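Local coordinates for protein SusD homolog (Bacteroides thetaiotaomicron VPI-5482, PDB 3IHV) that probably binds glycans at the outer membrane as a SusD-family protein of a carbohydrate-uptake system, at residues A[311-320]-A[457-465]. Residues are numbered along the deposited sequence; the frame is centred on the assembly and turned at random.
With EDO (1,2-ethanediol), chain G.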
ATOM      1  N   ASP A 311      16.217   6.992  14.837  1.00  8.57           N
ATOM      2  CA  ASP A 311      15.467   8.260  14.824  1.00  9.21           C
ATOM      3  C   ASP A 311      14.222   8.126  15.669  1.00  8.46           C
ATOM      4  O   ASP A 311      13.955   8.948  16.533  1.00  8.12           O
ATOM      5  CB  ASP A 311      15.023   8.681  13.434  1.00 10.59           C
ATOM      6  CG  ASP A 311      16.153   9.166  12.588  1.00 11.92           C
ATOM      7  OD1 ASP A 311      17.232   9.459  13.153  1.00 15.19           O
ATOM      8  OD2 ASP A 311      15.964   9.202  11.352  1.00 14.58           O
ATOM      9  N   TRP A 312      13.498   7.037  15.452  1.00  7.76           N
ATOM     10  CA  TRP A 312      12.217   6.854  16.131  1.00  7.16           C
ATOM     11  C   TRP A 312      12.374   6.641  17.624  1.00  6.65           C
ATOM     12  O   TRP A 312      11.517   7.050  18.399  1.00  6.04           O
ATOM     13  CB  TRP A 312      11.475   5.646  15.560  1.00  6.97           C
ATOM     14  CG  TRP A 312       9.983   5.771  15.584  1.00  6.70           C
ATOM     15  CD1 TRP A 312       9.235   6.660  16.293  1.00  8.05           C
ATOM     16  CD2 TRP A 312       9.052   4.911  14.900  1.00  6.35           C
ATOM     17  NE1 TRP A 312       7.905   6.443  16.046  1.00  7.37           N
ATOM     18  CE2 TRP A 312       7.761   5.383  15.197  1.00  6.37           C
ATOM     19  CE3 TRP A 312       9.195   3.814  14.037  1.00  5.73           C
ATOM     20  CZ2 TRP A 312       6.601   4.781  14.679  1.00  6.03           C
ATOM     21  CZ3 TRP A 312       8.062   3.231  13.508  1.00  7.74           C
ATOM     22  CH2 TRP A 312       6.775   3.703  13.839  1.00  6.62           C
ATOM     23  N   ARG A 313      13.464   5.996  18.049  1.00  6.34           N
ATOM     24  CA  ARG A 313      13.700   5.775  19.470  1.00  6.78           C
ATOM     25  C   ARG A 313      13.852   7.064  20.300  1.00  7.89           C
ATOM     26  O   ARG A 313      13.666   7.019  21.514  1.00  7.47           O
ATOM     27  CB  ARG A 313      14.884   4.846  19.718  1.00  6.47           C
ATOM     28  CG  ARG A 313      14.577   3.421  19.320  1.00  6.99           C
ATOM     29  CD  ARG A 313      15.715   2.465  19.630  1.00  6.60           C
ATOM     30  NE  ARG A 313      15.249   1.075  19.514  1.00  7.92           N
ATOM     31  CZ  ARG A 313      15.998   0.010  19.755  1.00  7.19           C
ATOM     32  NH1 ARG A 313      17.255   0.148  20.164  1.00  7.84           N
ATOM     33  NH2 ARG A 313      15.478  -1.209  19.634  1.00  6.94           N
ATOM     34  N   GLU A 314      14.215   8.162  19.655  1.00  7.52           N
ATOM     35  CA  GLU A 314      14.289   9.445  20.342  1.00  9.15           C
ATOM     36  C   GLU A 314      12.913   9.927  20.862  1.00  8.91           C
ATOM     37  O   GLU A 314      12.855  10.568  21.893  1.00  8.54           O
ATOM     38  CB  GLU A 314      14.909  10.497  19.407  1.00  9.89           C
ATOM     39  CG  GLU A 314      16.374  10.225  19.085  1.00 13.19           C
ATOM     40  CD  GLU A 314      17.284  10.234  20.347  1.00 18.71           C
ATOM     41  OE1 GLU A 314      17.362  11.277  21.057  1.00 23.46           O
ATOM     42  OE2 GLU A 314      17.914   9.195  20.648  1.00 20.59           O
ATOM     43  N   ASP A 315      11.832   9.617  20.150  1.00  8.54           N
ATOM     44  CA  ASP A 315      10.446  10.002  20.538  1.00  8.98           C
ATOM     45  C   ASP A 315       9.846   8.913  21.418  1.00  9.15           C
ATOM     46  O   ASP A 315       8.970   8.121  21.005  1.00  7.96           O
ATOM     47  CB  ASP A 315       9.593  10.163  19.287  1.00 10.22           C
ATOM     48  CG  ASP A 315      10.072  11.303  18.395  1.00 11.04           C
ATOM     49  OD1 ASP A 315      10.898  12.077  18.895  1.00 11.52           O
ATOM     50  OD2 ASP A 315       9.594  11.422  17.251  1.00 12.99           O
ATOM     51  N   VAL A 316      10.334   8.881  22.653  1.00  8.53           N
ATOM     52  CA  VAL A 316      10.061   7.783  23.538  1.00  9.60           C
ATOM     53  C   VAL A 316       8.601   7.396  23.708  1.00  8.74           C
ATOM     54  O   VAL A 316       8.253   6.212  23.637  1.00  9.85           O
ATOM     55  CB  VAL A 316      10.752   8.033  24.922  1.00  9.73           C
ATOM     56  CG1 VAL A 316      10.331   6.990  25.934  1.00 12.64           C
ATOM     57  CG2 VAL A 316      12.303   8.020  24.734  1.00 11.23           C
ATOM     58  N   SER A 317       7.746   8.386  23.886  1.00  8.69           N
ATOM     59  CA  SER A 317       6.344   8.148  24.193  1.00  8.64           C
ATOM     60  C   SER A 317       5.484   7.779  23.000  1.00  8.76           C
ATOM     61  O   SER A 317       4.309   7.512  23.167  1.00  9.24           O
ATOM     62  CB  SER A 317       5.766   9.362  24.918  1.00  8.88           C
ATOM     63  OG  SER A 317       6.501   9.594  26.107  1.00 10.90           O
ATOM     64  N   ASP A 318       6.054   7.758  21.802  1.00  9.04           N
ATOM     65  CA  ASP A 318       5.305   7.353  20.609  1.00  8.45           C
ATOM     66  C   ASP A 318       5.101   5.841  20.672  1.00  7.95           C
ATOM     67  O   ASP A 318       6.070   5.063  20.489  1.00  7.81           O
ATOM     68  CB  ASP A 318       6.105   7.749  19.377  1.00  8.20           C
ATOM     69  CG  ASP A 318       5.363   7.516  18.094  1.00  9.84           C
ATOM     70  OD1 ASP A 318       4.455   6.643  18.059  1.00  8.27           O
ATOM     71  OD2 ASP A 318       5.731   8.181  17.098  1.00  6.37           O
ATOM     72  N   ILE A 319       3.855   5.426  20.905  1.00  7.03           N
ATOM     73  CA  ILE A 319       3.541   4.001  21.081  1.00  7.17           C
ATOM     74  C   ILE A 319       3.560   3.216  19.772  1.00  6.54           C
ATOM     75  O   ILE A 319       3.537   1.992  19.774  1.00  6.55           O
ATOM     76  CB  ILE A 319       2.197   3.760  21.845  1.00  7.57           C
ATOM     77  CG1 ILE A 319       0.981   4.122  20.992  1.00  9.10           C
ATOM     78  CG2 ILE A 319       2.249   4.477  23.219  1.00  9.68           C
ATOM     79  CD1 ILE A 319      -0.331   3.578  21.545  1.00 12.38           C
ATOM     80  N   ARG A 320       3.600   3.912  18.652  1.00  6.58           N
ATOM     81  CA  ARG A 320       3.562   3.234  17.379  1.00  5.88           C
ATOM     82  C   ARG A 320       4.857   2.526  17.097  1.00  6.41           C
ATOM     83  O   ARG A 320       4.862   1.591  16.328  1.00  8.52           O
ATOM     84  CB  ARG A 320       3.314   4.202  16.261  1.00  6.15           C
ATOM     85  CG  ARG A 320       1.952   4.866  16.323  1.00  4.92           C
ATOM     86  CD  ARG A 320       1.830   5.990  15.322  1.00  5.99           C
ATOM     87  NE  ARG A 320       2.737   7.093  15.664  1.00  5.17           N
ATOM     88  CZ  ARG A 320       2.762   8.276  15.036  1.00  5.94           C
ATOM     89  NH1 ARG A 320       1.937   8.540  14.044  1.00  8.68           N
ATOM     90  NH2 ARG A 320       3.603   9.208  15.403  1.00  5.02           N
ATOM     91  N   LYS A 457       8.015  13.124   7.645  1.00  9.21           N
ATOM     92  CA  LYS A 457       8.460  12.226   8.695  1.00  8.87           C
ATOM     93  C   LYS A 457       7.282  11.476   9.334  1.00  8.06           C
ATOM     94  O   LYS A 457       7.351  10.247   9.606  1.00  9.00           O
ATOM     95  CB  LYS A 457       9.242  13.006   9.773  1.00 10.26           C
ATOM     96  CG  LYS A 457       9.822  12.114  10.833  1.00 12.62           C
ATOM     97  CD  LYS A 457      10.785  12.883  11.774  1.00 15.13           C
ATOM     98  CE  LYS A 457      10.037  13.831  12.652  1.00 16.42           C
ATOM     99  NZ  LYS A 457      10.946  14.363  13.690  1.00 16.79           N
ATOM    100  N   GLU A 458       6.193  12.200   9.583  1.00  7.16           N
ATOM    101  CA  GLU A 458       5.013  11.587  10.225  1.00  7.74           C
ATOM    102  C   GLU A 458       4.496  10.421   9.415  1.00  7.25           C
ATOM    103  O   GLU A 458       4.028   9.431   9.968  1.00  8.55           O
ATOM    104  CB  GLU A 458       3.915  12.631  10.442  1.00  8.18           C
ATOM    105  CG  GLU A 458       2.857  12.157  11.364  1.00  9.05           C
ATOM    106  CD  GLU A 458       3.372  11.953  12.787  1.00 10.04           C
ATOM    107  OE1 GLU A 458       4.277  12.717  13.210  1.00  9.91           O
ATOM    108  OE2 GLU A 458       2.874  11.028  13.471  1.00  8.96           O
ATOM    109  N   ARG A 459       4.561  10.532   8.085  1.00  8.63           N
ATOM    110  CA  ARG A 459       4.151   9.440   7.221  1.00  8.05           C
ATOM    111  C   ARG A 459       4.939   8.166   7.487  1.00  7.93           C
ATOM    112  O   ARG A 459       4.359   7.054   7.447  1.00  7.56           O
ATOM    113  CB  ARG A 459       4.217   9.843   5.738  1.00  8.24           C
ATOM    114  CG  ARG A 459       3.179  10.921   5.371  1.00  8.54           C
ATOM    115  CD  ARG A 459       3.171  11.193   3.879  1.00  6.84           C
ATOM    116  NE  ARG A 459       2.648  10.061   3.105  1.00  6.24           N
ATOM    117  CZ  ARG A 459       1.364   9.722   3.037  1.00  7.39           C
ATOM    118  NH1 ARG A 459       0.407  10.403   3.693  1.00  6.98           N
ATOM    119  NH2 ARG A 459       1.034   8.644   2.352  1.00  8.44           N
ATOM    120  N   SER A 460       6.239   8.301   7.781  1.00  8.23           N
ATOM    121  CA  SER A 460       7.024   7.130   8.149  1.00  7.93           C
ATOM    122  C   SER A 460       6.566   6.573   9.482  1.00  7.54           C
ATOM    123  O   SER A 460       6.382   5.362   9.606  1.00  7.59           O
ATOM    124  CB  SER A 460       8.528   7.427   8.131  1.00  7.85           C
ATOM    125  OG  SER A 460       8.953   8.200   9.229  1.00  8.48           O
ATOM    126  N   TYR A 461       6.340   7.429  10.485  1.00  8.15           N
ATOM    127  CA  TYR A 461       5.896   6.968  11.816  1.00  8.02           C
ATOM    128  C   TYR A 461       4.487   6.394  11.824  1.00  7.87           C
ATOM    129  O   TYR A 461       4.203   5.445  12.579  1.00  8.42           O
ATOM    130  CB  TYR A 461       6.034   8.081  12.867  1.00  8.31           C
ATOM    131  CG  TYR A 461       7.467   8.565  13.111  1.00  6.92           C
ATOM    132  CD1 TYR A 461       8.577   7.767  12.825  1.00  8.11           C
ATOM    133  CD2 TYR A 461       7.697   9.759  13.761  1.00  9.27           C
ATOM    134  CE1 TYR A 461       9.862   8.187  13.111  1.00  9.67           C
ATOM    135  CE2 TYR A 461       8.982  10.176  14.080  1.00 11.39           C
ATOM    136  CZ  TYR A 461      10.057   9.389  13.750  1.00 11.13           C
ATOM    137  OH  TYR A 461      11.326   9.817  14.062  1.00 12.64           O
ATOM    138  N   GLU A 462       3.624   6.914  10.947  1.00  7.14           N
ATOM    139  CA  GLU A 462       2.256   6.435  10.931  1.00  7.51           C
ATOM    140  C   GLU A 462       2.045   5.196  10.075  1.00  6.85           C
ATOM    141  O   GLU A 462       1.304   4.267  10.463  1.00  7.50           O
ATOM    142  CB  GLU A 462       1.316   7.547  10.436  1.00  7.74           C
ATOM    143  CG  GLU A 462      -0.157   7.126  10.407  1.00  7.20           C
ATOM    144  CD  GLU A 462      -0.724   6.694  11.761  1.00  6.48           C
ATOM    145  OE1 GLU A 462      -0.169   7.080  12.848  1.00  5.96           O
ATOM    146  OE2 GLU A 462      -1.713   5.911  11.745  1.00  7.79           O
ATOM    147  N   LEU A 463       2.693   5.181   8.915  1.00  7.80           N
ATOM    148  CA  LEU A 463       2.404   4.209   7.864  1.00  6.98           C
ATOM    149  C   LEU A 463       3.541   3.240   7.509  1.00  7.24           C
ATOM    150  O   LEU A 463       3.470   2.565   6.489  1.00  6.70           O
ATOM    151  CB  LEU A 463       2.034   5.007   6.601  1.00  7.40           C
ATOM    152  CG  LEU A 463       0.892   6.004   6.739  1.00  7.72           C
ATOM    153  CD1 LEU A 463       0.888   6.960   5.519  1.00  7.27           C
ATOM    154  CD2 LEU A 463      -0.413   5.295   6.851  1.00  5.97           C
ATOM    155  N   SER A 464       4.578   3.166   8.344  1.00  6.82           N
ATOM    156  CA  SER A 464       5.742   2.359   8.045  1.00  6.25           C
ATOM    157  C   SER A 464       5.366   0.973   7.589  1.00  7.26           C
ATOM    158  O   SER A 464       4.470   0.384   8.157  1.00  6.50           O
ATOM    159  CB  SER A 464       6.677   2.253   9.269  1.00  6.70           C
ATOM    160  OG  SER A 464       6.060   1.648  10.394  1.00  7.76           O
ATOM    161  N   PHE A 465       6.028   0.502   6.502  1.00  7.23           N
ATOM    162  CA  PHE A 465       5.898  -0.869   6.003  1.00  7.66           C
ATOM    163  C   PHE A 465       4.562  -1.165   5.290  1.00  7.60           C
ATOM    164  O   PHE A 465       4.398  -2.259   4.751  1.00  8.33           O
ATOM    165  CB  PHE A 465       6.192  -1.900   7.099  1.00  7.16           C
ATOM    166  CG  PHE A 465       7.330  -1.501   7.975  1.00  5.85           C
ATOM    167  CD1 PHE A 465       8.578  -1.204   7.418  1.00  8.07           C
ATOM    168  CD2 PHE A 465       7.160  -1.369   9.354  1.00  6.75           C
ATOM    169  CE1 PHE A 465       9.619  -0.783   8.232  1.00  9.96           C
ATOM    170  CE2 PHE A 465       8.207  -0.938  10.149  1.00  7.89           C
ATOM    171  CZ  PHE A 465       9.430  -0.628   9.585  1.00  8.26           C
TER
HETATM  172  C1  EDO G   9      11.622  -0.452  17.989  1.00 15.97           C
HETATM  173  O1  EDO G   9      12.520   0.538  18.536  1.00 16.29           O
HETATM  174  C2  EDO G   9      12.236  -1.821  17.853  1.00 18.99           C
HETATM  175  O2  EDO G   9      12.814  -2.239  19.089  1.00 16.28           O
HETATM  176  O   HOH W   1      12.808  10.201  11.424  1.00 32.62           O
HETATM  177  O   HOH W   2      11.511  11.982  15.446  1.00 12.89           O
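Arg-320 and Tyr-461 are the residues whose CA atoms come nearest each other, 7.1 Å apart, where the loop after helix 306-313 meets the last turns of helix 448-463. That loop makes a type I beta turn from Asp-315 to Asp-318, and Asp-318 OD1 then accepts the backbone N of Arg-320 in a capping bond. Side chains therefore span the gap. The Trp-312 five-membered ring and the Tyr-461 ring form a face-to-face stack, with centroids 3.8 Å apart and planes at 11°; Lys-457 CG lies over the other tyrosine face. In-plane NE1 of Trp-312 points almost straight (175°) at Asp-318 OD2, 3.0 Å away, which fixes the indole's rotation. Arg-320 NH2 reaches that oxygen from the opposite face of the carboxylate, while NE bonds to OD1, a side-on grip. The arginine chain bends at chi3 (-66°), bringing its far end to helix 448-463: NH1 and NH2 both donate to Glu-458 OE2, NH1 at 2.7 Å, and NH1 also meets the anti lone pair of Glu-462 OE1 at 2.8 Å. All three carboxylates lie at the guanidinium edge, while Tyr-461 CB sits over one face. Arg-427 of helix 417-430 pairs with Glu-458 OE1; Arg-429 of that helix and Arg-396 of strand 392-396 pair with Glu-462 OE2. At the tyrosine's outer end, one water 2.6 Å from Tyr-461 OH donates to Asp-315 OD2 and accepts from Lys-457 NZ. A methionine in place of Arg-320 would probably cost the three carboxylates their common charge, leaving Asp-318 held less firmly, by indole and backbone N-H, and the glutamates only their outer arginines. A buried salt-bridge network beside an aromatic stack thus fastens the loop to helix 448-463, with Asp-318 bonded into both.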